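Local coordinates for protein laminin subunit ALPHA-1 (PDB 2JD4) that forms the LG4-5 globular domain pair of the basement membrane protein laminin-111, binds magnesium ions here and probably helps anchor laminin to cell surfaces, at residues S30-P35 with L179-P184. The protein carries 4 engineered substitutions. Residues are numbered along the deposited sequence; the frame is centred on the assembly and turned at random.
Sequences SHLVLP and LDKDRP
Leu34 is the side chain to follow, because both of its methyl groups end against the loop 179-184. Its CB leaves strand 31-35 without aiming at that loop, but with CG anti to the carbonyl carbon (chi1 -53°) the branch swings over to it. At CG the chain forks. CD1 meets CD2 of Leu179 at 4.0 Å, with CG of Lys181 beside it at 4.2 Å. CD2 meets CB of Pro184 at 3.9 Å and, in a quite different direction, CA of Lys181 at 4.1 Å. Cut back to an alanine, Leu34 would lose both methyls, and the gap between strand and loop would probably leave Leu179 CD2 without its methyl neighbour and Pro184 CB with the more distant CD2 of Leu32.

Two residues earlier, Leu32 leaves the same face of the strand, its CB aimed at the loop. Its CD1 touches CE of Lys181 at 4.1 Å, the two side chains crossing at about a right angle. Between the leucines, the backbone contributes the closest approach, Val33 O to Pro184 CA at 3.5 Å.

The loop contains a type I beta turn from Asp180 to Arg183, closed by Arg183 N to Asp180 O at 3.2 Å. It joins strand 177-178 of one sheet to strand 186-188, which pairs beside 31-35 at the edge of the other, Val33 bonding to Leu185 and Ser186. The contact thus sits where the chain passes between the two sheets of this laminin G beta-sandwich.

The chemistry is mostly apolar: leucine methyls, proline carbons and lysine methylenes, the lysine NZ being hydrogen-bonded to Gly170 O instead. Strand and loop are therefore matched here by the fit of carbon against carbon rather than by directional bonds.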
loop_
_atom_site.group_PDB
_atom_site.type_symbol
_atom_site.label_atom_id
_atom_site.label_comp_id
_atom_site.label_asym_id
_atom_site.label_seq_id
_atom_site.Cartn_x
_atom_site.Cartn_y
_atom_site.Cartn_z
ATOM N N SER A 30 -2.685 7.375 7.612
ATOM C CA SER A 30 -3.576 6.612 8.478
ATOM C C SER A 30 -2.879 6.535 9.836
ATOM O O SER A 30 -1.694 6.220 9.899
ATOM C CB SER A 30 -3.774 5.192 7.940
ATOM O OG SER A 30 -4.276 5.206 6.617
ATOM N N HIS A 31 -3.600 6.811 10.915
ATOM C CA HIS A 31 -2.987 6.751 12.241
ATOM C C HIS A 31 -4.005 6.880 13.370
ATOM O O HIS A 31 -5.170 7.201 13.143
ATOM C CB HIS A 31 -1.976 7.896 12.401
ATOM C CG HIS A 31 -2.623 9.238 12.548
ATOM N ND1 HIS A 31 -3.222 9.897 11.495
ATOM C CD2 HIS A 31 -2.872 9.989 13.649
ATOM C CE1 HIS A 31 -3.817 10.990 11.940
ATOM N NE2 HIS A 31 -3.619 11.068 13.244
ATOM N N LEU A 32 -3.533 6.625 14.586
ATOM C CA LEU A 32 -4.318 6.778 15.805
ATOM C C LEU A 32 -3.428 7.616 16.728
ATOM O O LEU A 32 -2.212 7.423 16.758
ATOM C CB LEU A 32 -4.578 5.430 16.496
ATOM C CG LEU A 32 -5.488 4.371 15.873
ATOM C CD1 LEU A 32 -5.561 3.170 16.812
ATOM C CD2 LEU A 32 -6.877 4.949 15.638
ATOM N N VAL A 33 -4.021 8.554 17.450
ATOM C CA VAL A 33 -3.278 9.363 18.407
ATOM C C VAL A 33 -3.805 8.889 19.755
ATOM O O VAL A 33 -4.976 9.091 20.081
ATOM C CB VAL A 33 -3.554 10.865 18.228
ATOM C CG1 VAL A 33 -2.824 11.661 19.310
ATOM C CG2 VAL A 33 -3.092 11.312 16.839
ATOM N N LEU A 34 -2.942 8.228 20.516
ATOM C CA LEU A 34 -3.320 7.674 21.809
ATOM C C LEU A 34 -2.733 8.428 22.999
ATOM O O LEU A 34 -1.561 8.812 22.997
ATOM C CB LEU A 34 -2.884 6.211 21.879
ATOM C CG LEU A 34 -3.333 5.291 20.740
ATOM C CD1 LEU A 34 -2.793 3.891 20.989
ATOM C CD2 LEU A 34 -4.852 5.263 20.662
ATOM N N PRO A 35 -3.544 8.634 24.045
ATOM C CA PRO A 35 -3.096 9.344 25.247
ATOM C C PRO A 35 -2.167 8.478 26.091
ATOM O O PRO A 35 -2.345 7.267 26.156
ATOM C CB PRO A 35 -4.404 9.630 26.007
ATOM C CG PRO A 35 -5.516 9.269 25.039
ATOM C CD PRO A 35 -4.936 8.186 24.189
ATOM N N LEU A 179 -2.659 0.045 26.326
ATOM C CA LEU A 179 -3.327 1.279 25.906
ATOM C C LEU A 179 -4.716 0.978 25.340
ATOM O O LEU A 179 -4.919 -0.037 24.671
ATOM C CB LEU A 179 -2.475 2.004 24.856
ATOM C CG LEU A 179 -1.552 3.153 25.296
ATOM C CD1 LEU A 179 -0.887 2.837 26.620
ATOM C CD2 LEU A 179 -0.512 3.414 24.210
ATOM N N ASP A 180 -5.683 1.847 25.614
ATOM C CA ASP A 180 -7.028 1.617 25.093
ATOM C C ASP A 180 -7.103 2.195 23.686
ATOM O O ASP A 180 -7.350 3.379 23.516
ATOM C CB ASP A 180 -8.081 2.285 25.979
ATOM C CG ASP A 180 -9.463 1.671 25.806
ATOM O OD1 ASP A 180 -9.831 1.333 24.657
ATOM O OD2 ASP A 180 -10.181 1.528 26.822
ATOM N N LYS A 181 -6.880 1.356 22.681
ATOM C CA LYS A 181 -6.910 1.812 21.295
ATOM C C LYS A 181 -8.308 2.201 20.855
ATOM O O LYS A 181 -8.473 2.851 19.824
ATOM C CB LYS A 181 -6.379 0.728 20.362
ATOM C CG LYS A 181 -4.936 0.344 20.613
ATOM C CD LYS A 181 -4.550 -0.840 19.752
ATOM C CE LYS A 181 -4.527 -0.473 18.285
ATOM N NZ LYS A 181 -4.558 -1.696 17.431
ATOM N N ASP A 182 -9.305 1.802 21.639
ATOM C CA ASP A 182 -10.697 2.102 21.334
ATOM C C ASP A 182 -11.076 3.528 21.702
ATOM O O ASP A 182 -12.137 4.009 21.308
ATOM C CB ASP A 182 -11.629 1.137 22.073
ATOM C CG ASP A 182 -11.463 -0.294 21.618
ATOM O OD1 ASP A 182 -11.602 -0.550 20.402
ATOM O OD2 ASP A 182 -11.197 -1.165 22.475
ATOM N N ARG A 183 -10.213 4.203 22.457
ATOM C CA ARG A 183 -10.483 5.576 22.864
ATOM C C ARG A 183 -9.377 6.562 22.469
ATOM O O ARG A 183 -8.771 7.216 23.320
ATOM C CB ARG A 183 -10.728 5.629 24.372
ATOM C CG ARG A 183 -11.965 4.852 24.788
ATOM C CD ARG A 183 -12.456 5.253 26.164
ATOM N NE ARG A 183 -11.520 4.894 27.222
ATOM C CZ ARG A 183 -11.749 5.106 28.513
ATOM N NH1 ARG A 183 -12.883 5.673 28.901
ATOM N NH2 ARG A 183 -10.842 4.754 29.416
ATOM N N PRO A 184 -9.111 6.682 21.161
ATOM C CA PRO A 184 -8.075 7.590 20.659
ATOM C C PRO A 184 -8.465 9.061 20.777
ATOM O O PRO A 184 -9.649 9.397 20.774
ATOM C CB PRO A 184 -7.915 7.151 19.207
ATOM C CG PRO A 184 -9.310 6.735 18.837
ATOM C CD PRO A 184 -9.735 5.934 20.053
#